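Local coordinates for DNA polymerase sliding clamp 3 (Sulfolobus tokodaii, PDB 3AIZ), which encircles DNA as one subunit of a ring-shaped processivity factor, tethering the replicative polymerase and other DNA-processing proteins to their template, at residues C[47-52]-C[235-240]; C[130-135]-C[183-188]. All coordinates share one frame; numbering follows the deposited sequence.

Interaction 1: residues C[47-52]-C[235-240]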
loop_
_atom_site.group_PDB
_atom_site.type_symbol
_atom_site.label_atom_id
_atom_site.label_comp_id
_atom_site.label_asym_id
_atom_site.label_seq_id
_atom_site.Cartn_x
_atom_site.Cartn_y
_atom_site.Cartn_z
ATOM N N ILE C 47 -24.072 -29.409 14.088
ATOM C CA ILE C 47 -22.774 -29.401 14.746
ATOM C C ILE C 47 -22.747 -30.320 15.960
ATOM O O ILE C 47 -23.575 -30.200 16.862
ATOM C CB ILE C 47 -22.383 -27.977 15.174
ATOM C CG1 ILE C 47 -22.521 -27.017 13.987
ATOM C CG2 ILE C 47 -20.972 -27.958 15.740
ATOM C CD1 ILE C 47 -22.205 -25.579 14.317
ATOM N N ASP C 48 -21.789 -31.239 15.975
ATOM C CA ASP C 48 -21.645 -32.177 17.080
ATOM C C ASP C 48 -20.221 -32.148 17.625
ATOM O O ASP C 48 -19.295 -32.664 16.999
ATOM C CB ASP C 48 -22.010 -33.589 16.628
ATOM C CG ASP C 48 -21.998 -34.583 17.768
ATOM O OD1 ASP C 48 -22.415 -34.212 18.885
ATOM O OD2 ASP C 48 -21.572 -35.737 17.545
ATOM N N ILE C 49 -20.053 -31.545 18.797
ATOM C CA ILE C 49 -18.735 -31.395 19.400
ATOM C C ILE C 49 -18.583 -32.224 20.669
ATOM O O ILE C 49 -19.500 -32.303 21.487
ATOM C CB ILE C 49 -18.437 -29.920 19.730
ATOM C CG1 ILE C 49 -18.520 -29.063 18.465
ATOM C CG2 ILE C 49 -17.069 -29.786 20.380
ATOM C CD1 ILE C 49 -18.336 -27.581 18.715
ATOM N N LEU C 50 -17.420 -32.847 20.821
ATOM C CA LEU C 50 -17.099 -33.589 22.033
ATOM C C LEU C 50 -15.720 -33.202 22.547
ATOM O O LEU C 50 -14.710 -33.426 21.879
ATOM C CB LEU C 50 -17.153 -35.095 21.784
ATOM C CG LEU C 50 -16.667 -35.962 22.949
ATOM C CD1 LEU C 50 -17.495 -35.703 24.201
ATOM C CD2 LEU C 50 -16.701 -37.437 22.578
ATOM N N ILE C 51 -15.686 -32.614 23.736
ATOM C CA ILE C 51 -14.434 -32.234 24.371
ATOM C C ILE C 51 -14.235 -33.073 25.627
ATOM O O ILE C 51 -14.711 -32.712 26.702
ATOM C CB ILE C 51 -14.422 -30.740 24.736
ATOM C CG1 ILE C 51 -14.801 -29.895 23.516
ATOM C CG2 ILE C 51 -13.063 -30.335 25.271
ATOM C CD1 ILE C 51 -14.862 -28.412 23.794
ATOM N N PRO C 52 -13.534 -34.206 25.485
ATOM C CA PRO C 52 -13.326 -35.184 26.558
ATOM C C PRO C 52 -12.697 -34.566 27.802
ATOM O O PRO C 52 -12.063 -33.514 27.719
ATOM C CB PRO C 52 -12.360 -36.193 25.928
ATOM C CG PRO C 52 -12.586 -36.066 24.464
ATOM C CD PRO C 52 -12.882 -34.617 24.231
ATOM N N GLY C 235 -10.691 -35.590 21.198
ATOM C CA GLY C 235 -11.861 -34.753 21.006
ATOM C C GLY C 235 -12.131 -34.509 19.538
ATOM O O GLY C 235 -11.352 -34.926 18.682
ATOM N N TYR C 236 -13.236 -33.836 19.239
ATOM C CA TYR C 236 -13.570 -33.512 17.858
ATOM C C TYR C 236 -14.677 -32.468 17.750
ATOM O O TYR C 236 -15.425 -32.231 18.700
ATOM C CB TYR C 236 -13.959 -34.776 17.082
ATOM C CG TYR C 236 -15.126 -35.535 17.675
ATOM C CD1 TYR C 236 -16.436 -35.143 17.424
ATOM C CD2 TYR C 236 -14.919 -36.646 18.482
ATOM C CE1 TYR C 236 -17.505 -35.834 17.965
ATOM C CE2 TYR C 236 -15.983 -37.343 19.026
ATOM C CZ TYR C 236 -17.273 -36.934 18.764
ATOM O OH TYR C 236 -18.335 -37.624 19.304
ATOM N N ALA C 237 -14.762 -31.845 16.580
ATOM C CA ALA C 237 -15.823 -30.898 16.271
ATOM C C ALA C 237 -16.403 -31.241 14.904
ATOM O O ALA C 237 -15.810 -30.925 13.874
ATOM C CB ALA C 237 -15.286 -29.476 16.283
ATOM N N ASP C 238 -17.557 -31.898 14.898
ATOM C CA ASP C 238 -18.171 -32.344 13.653
ATOM C C ASP C 238 -19.095 -31.294 13.049
ATOM O O ASP C 238 -19.919 -30.701 13.745
ATOM C CB ASP C 238 -18.940 -33.651 13.868
ATOM C CG ASP C 238 -18.022 -34.836 14.104
ATOM O OD1 ASP C 238 -16.806 -34.710 13.850
ATOM O OD2 ASP C 238 -18.519 -35.897 14.538
ATOM N N PHE C 239 -18.950 -31.073 11.748
ATOM C CA PHE C 239 -19.838 -30.181 11.015
ATOM C C PHE C 239 -20.491 -30.924 9.853
ATOM O O PHE C 239 -19.825 -31.278 8.881
ATOM C CB PHE C 239 -19.073 -28.961 10.500
ATOM C CG PHE C 239 -18.553 -28.066 11.588
ATOM C CD1 PHE C 239 -17.375 -28.368 12.250
ATOM C CD2 PHE C 239 -19.242 -26.920 11.948
ATOM C CE1 PHE C 239 -16.895 -27.547 13.252
ATOM C CE2 PHE C 239 -18.766 -26.095 12.950
ATOM C CZ PHE C 239 -17.591 -26.408 13.601
ATOM N N TYR C 240 -21.793 -31.169 9.965
ATOM C CA TYR C 240 -22.545 -31.812 8.896
ATOM C C TYR C 240 -23.256 -30.764 8.050
ATOM O O TYR C 240 -24.172 -30.091 8.524
ATOM C CB TYR C 240 -23.566 -32.799 9.467
ATOM C CG TYR C 240 -22.956 -33.929 10.265
ATOM C CD1 TYR C 240 -22.581 -33.744 11.589
ATOM C CD2 TYR C 240 -22.763 -35.181 9.698
ATOM C CE1 TYR C 240 -22.027 -34.773 12.324
ATOM C CE2 TYR C 240 -22.209 -36.218 10.427
ATOM C CZ TYR C 240 -21.843 -36.007 11.740
ATOM O OH TYR C 240 -21.290 -37.031 12.476
#

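Interaction 2: residues C[130-135]-C[183-188]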
loop_
_atom_site.group_PDB
_atom_site.type_symbol
_atom_site.label_atom_id
_atom_site.label_comp_id
_atom_site.label_asym_id
_atom_site.label_seq_id
_atom_site.Cartn_x
_atom_site.Cartn_y
_atom_site.Cartn_z
ATOM N N PHE C 130 -16.285 -41.556 0.264
ATOM C CA PHE C 130 -14.918 -41.048 0.268
ATOM C C PHE C 130 -14.576 -40.380 1.596
ATOM O O PHE C 130 -15.440 -39.800 2.252
ATOM C CB PHE C 130 -14.715 -40.066 -0.889
ATOM C CG PHE C 130 -13.382 -39.378 -0.873
ATOM C CD1 PHE C 130 -13.245 -38.117 -0.317
ATOM C CD2 PHE C 130 -12.265 -39.994 -1.412
ATOM C CE1 PHE C 130 -12.021 -37.481 -0.300
ATOM C CE2 PHE C 130 -11.037 -39.363 -1.399
ATOM C CZ PHE C 130 -10.914 -38.106 -0.842
ATOM N N LYS C 131 -13.309 -40.464 1.988
ATOM C CA LYS C 131 -12.861 -39.877 3.245
ATOM C C LYS C 131 -11.381 -39.509 3.181
ATOM O O LYS C 131 -10.538 -40.341 2.849
ATOM C CB LYS C 131 -13.124 -40.843 4.403
ATOM C CG LYS C 131 -12.912 -40.244 5.783
ATOM C CD LYS C 131 -13.315 -41.233 6.866
ATOM C CE LYS C 131 -14.743 -41.720 6.658
ATOM N NZ LYS C 131 -15.182 -42.659 7.727
ATOM N N ALA C 132 -11.072 -38.257 3.500
ATOM C CA ALA C 132 -9.700 -37.768 3.433
ATOM C C ALA C 132 -9.293 -37.046 4.711
ATOM O O ALA C 132 -10.116 -36.409 5.366
ATOM C CB ALA C 132 -9.521 -36.854 2.230
ATOM N N LYS C 133 -8.015 -37.150 5.055
ATOM C CA LYS C 133 -7.474 -36.479 6.227
ATOM C C LYS C 133 -6.457 -35.437 5.780
ATOM O O LYS C 133 -5.758 -35.630 4.786
ATOM C CB LYS C 133 -6.822 -37.498 7.162
ATOM C CG LYS C 133 -6.425 -36.954 8.523
ATOM C CD LYS C 133 -5.867 -38.064 9.401
ATOM C CE LYS C 133 -5.489 -37.553 10.780
ATOM N NZ LYS C 133 -4.960 -38.646 11.643
ATOM N N ALA C 134 -6.381 -34.329 6.509
ATOM C CA ALA C 134 -5.474 -33.246 6.144
ATOM C C ALA C 134 -5.165 -32.357 7.338
ATOM O O ALA C 134 -5.896 -32.360 8.328
ATOM C CB ALA C 134 -6.071 -32.419 5.014
ATOM N N LEU C 135 -4.075 -31.600 7.242
ATOM C CA LEU C 135 -3.740 -30.612 8.259
ATOM C C LEU C 135 -4.818 -29.541 8.316
ATOM O O LEU C 135 -5.187 -28.967 7.290
ATOM C CB LEU C 135 -2.392 -29.959 7.962
ATOM C CG LEU C 135 -1.136 -30.675 8.452
ATOM C CD1 LEU C 135 0.087 -29.841 8.121
ATOM C CD2 LEU C 135 -1.217 -30.933 9.946
ATOM N N GLY C 183 0.896 -32.477 -0.764
ATOM C CA GLY C 183 0.852 -32.254 0.668
ATOM C C GLY C 183 -0.484 -31.743 1.171
ATOM O O GLY C 183 -0.664 -31.534 2.370
ATOM N N GLY C 184 -1.423 -31.540 0.253
ATOM C CA GLY C 184 -2.750 -31.072 0.610
ATOM C C GLY C 184 -3.462 -32.025 1.552
ATOM O O GLY C 184 -4.075 -31.603 2.532
ATOM N N LEU C 185 -3.379 -33.316 1.250
ATOM C CA LEU C 185 -3.980 -34.343 2.090
ATOM C C LEU C 185 -2.895 -35.177 2.759
ATOM O O LEU C 185 -1.770 -35.251 2.271
ATOM C CB LEU C 185 -4.887 -35.253 1.257
ATOM C CG LEU C 185 -6.061 -34.604 0.520
ATOM C CD1 LEU C 185 -6.707 -35.597 -0.430
ATOM C CD2 LEU C 185 -7.084 -34.052 1.501
ATOM N N LEU C 186 -3.239 -35.803 3.879
ATOM C CA LEU C 186 -2.323 -36.708 4.560
ATOM C C LEU C 186 -2.587 -38.143 4.122
ATOM O O LEU C 186 -1.669 -38.961 4.046
ATOM C CB LEU C 186 -2.477 -36.590 6.078
ATOM C CG LEU C 186 -2.118 -35.247 6.715
ATOM C CD1 LEU C 186 -2.442 -35.259 8.201
ATOM C CD2 LEU C 186 -0.651 -34.921 6.486
ATOM N N GLU C 187 -3.850 -38.441 3.835
ATOM C CA GLU C 187 -4.247 -39.781 3.423
ATOM C C GLU C 187 -5.625 -39.770 2.764
ATOM O O GLU C 187 -6.376 -38.801 2.892
ATOM C CB GLU C 187 -4.239 -40.730 4.623
ATOM C CG GLU C 187 -5.202 -40.336 5.731
ATOM C CD GLU C 187 -5.078 -41.219 6.959
ATOM O OE1 GLU C 187 -4.038 -41.896 7.106
ATOM O OE2 GLU C 187 -6.019 -41.230 7.781
ATOM N N SER C 188 -5.948 -40.850 2.059
ATOM C CA SER C 188 -7.232 -40.971 1.377
ATOM C C SER C 188 -7.839 -42.354 1.562
ATOM O O SER C 188 -7.123 -43.337 1.740
ATOM C CB SER C 188 -7.078 -40.676 -0.114
ATOM O OG SER C 188 -6.725 -39.324 -0.327
#

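Interaction 1: residues C[47-52]-C[235-240]
Ile47 and Phe239 lie side by side as a non-hydrogen-bonded antiparallel pair, with Ile47 CD1 3.7 Å from Phe239 CE2. CG1 of the isoleucine stands anti to its carbonyl carbon (chi1 -51°), which brings this branch to the CD2–CE2 side of the ring, while CG2 sits over one face near the rim. At Asp48 the backbones bond twice: Asp48 N to Asp238 O at 3.0 Å and Asp238 N to Asp48 O at 2.8 Å. Their carboxylates are near neighbours, a likely repulsion that salt bridges from Asp48 to Arg37 and Asp238 to Arg228 would ease. This ladder joins the N- and C-terminal domains of the PCNA fold into one antiparallel sheet, whose isoleucine-bearing face packs on helix 8-18. There Ile49 CG1 lies 3.9 Å from the small methyl Ala237 CB, and the isoleucine also touches Ile14 and Leu18. Leu50 and Tyr236 exchange backbone bonds, Leu50 N to Tyr236 O (3.0 Å) and Tyr236 N to Leu50 O. On the face away from Ile49, Leu50 CB makes a CH-pi contact 3.9 Å from the Tyr236 ring centroid; Arg228 adds a cation-pi contact. Pro52 CD rests 3.4 Å from Gly235 CA, which bears no side chain.

Interaction 2: residues C[130-135]-C[183-188]
Lys133 faces both Leu186 and Glu187, the signature of a classic beta bulge in the antiparallel pairing at this edge of the sheet. Its backbone is gripped from two successive residues: Leu186 N donates to Lys133 O at 2.7 Å, and Lys133 N donates to Glu187 O at 3.2 Å. Both bonds are nearly straight, with an angle of 170° at the hydrogen in the first.

Lys133 and Glu187 share a face and lie across one another, the aliphatic part of the lysine packing on the glutamate, with Lys133 CB 3.6 Å from Glu187 CG. Glu187 CG stands between its own backbone N and carbonyl carbon (chi1 61°), which carries the carboxylate in toward the lysine chain and brings Glu187 OE2 to 3.6 Å from Lys133 CD. Lys133 NZ ends 4.8 Å from Glu187 OE2, so any attraction between the charges is at most loose. Long, flexible polar chains suit this solvent-facing side.

Leu185 belongs to the buried side, where its CD2 lies 3.8 Å from Ala132 CB and also touches the methyl of Ala134; small alanines let the leucine come close to the strand. Leu186, more exposed, lays CG 3.9 Å from Ala134 CA, alongside the backbone leading to Leu135, the N-cap of helix 136-149.

Farther out, strand 214-220 flanks strand 130-135 through backbone bonds from Ala132 to Ile217 and from Ala134 to Val215. Phe130 meets the ring of Phe219, and Phe130 CE2 lies 4.4 Å from Ser188 CB; the serine OG is hydrogen-bonded to Gly161 O.

Overall arrangement
From the N terminus the chain passes through three strands and helix 8-18 before laying down strand 45-52 in the N-terminal domain, then completes that domain and enters the C-terminal one through strand 130-135. Helix 136-149 and three strands follow before segment 183-188 returns to strand 130-135, so interaction 2 closes a loop local to the C-terminal domain. Near its end the chain brings 235-240 back to 47-52, closing in interaction 1 a longer loop that contains the shorter one. Both contacts share one antiparallel sheet, interaction 1 at the domain junction and interaction 2 at an edge within this chain; strands 223-231 and 214-220 lie between them, and the contact centres are about 19 Å apart.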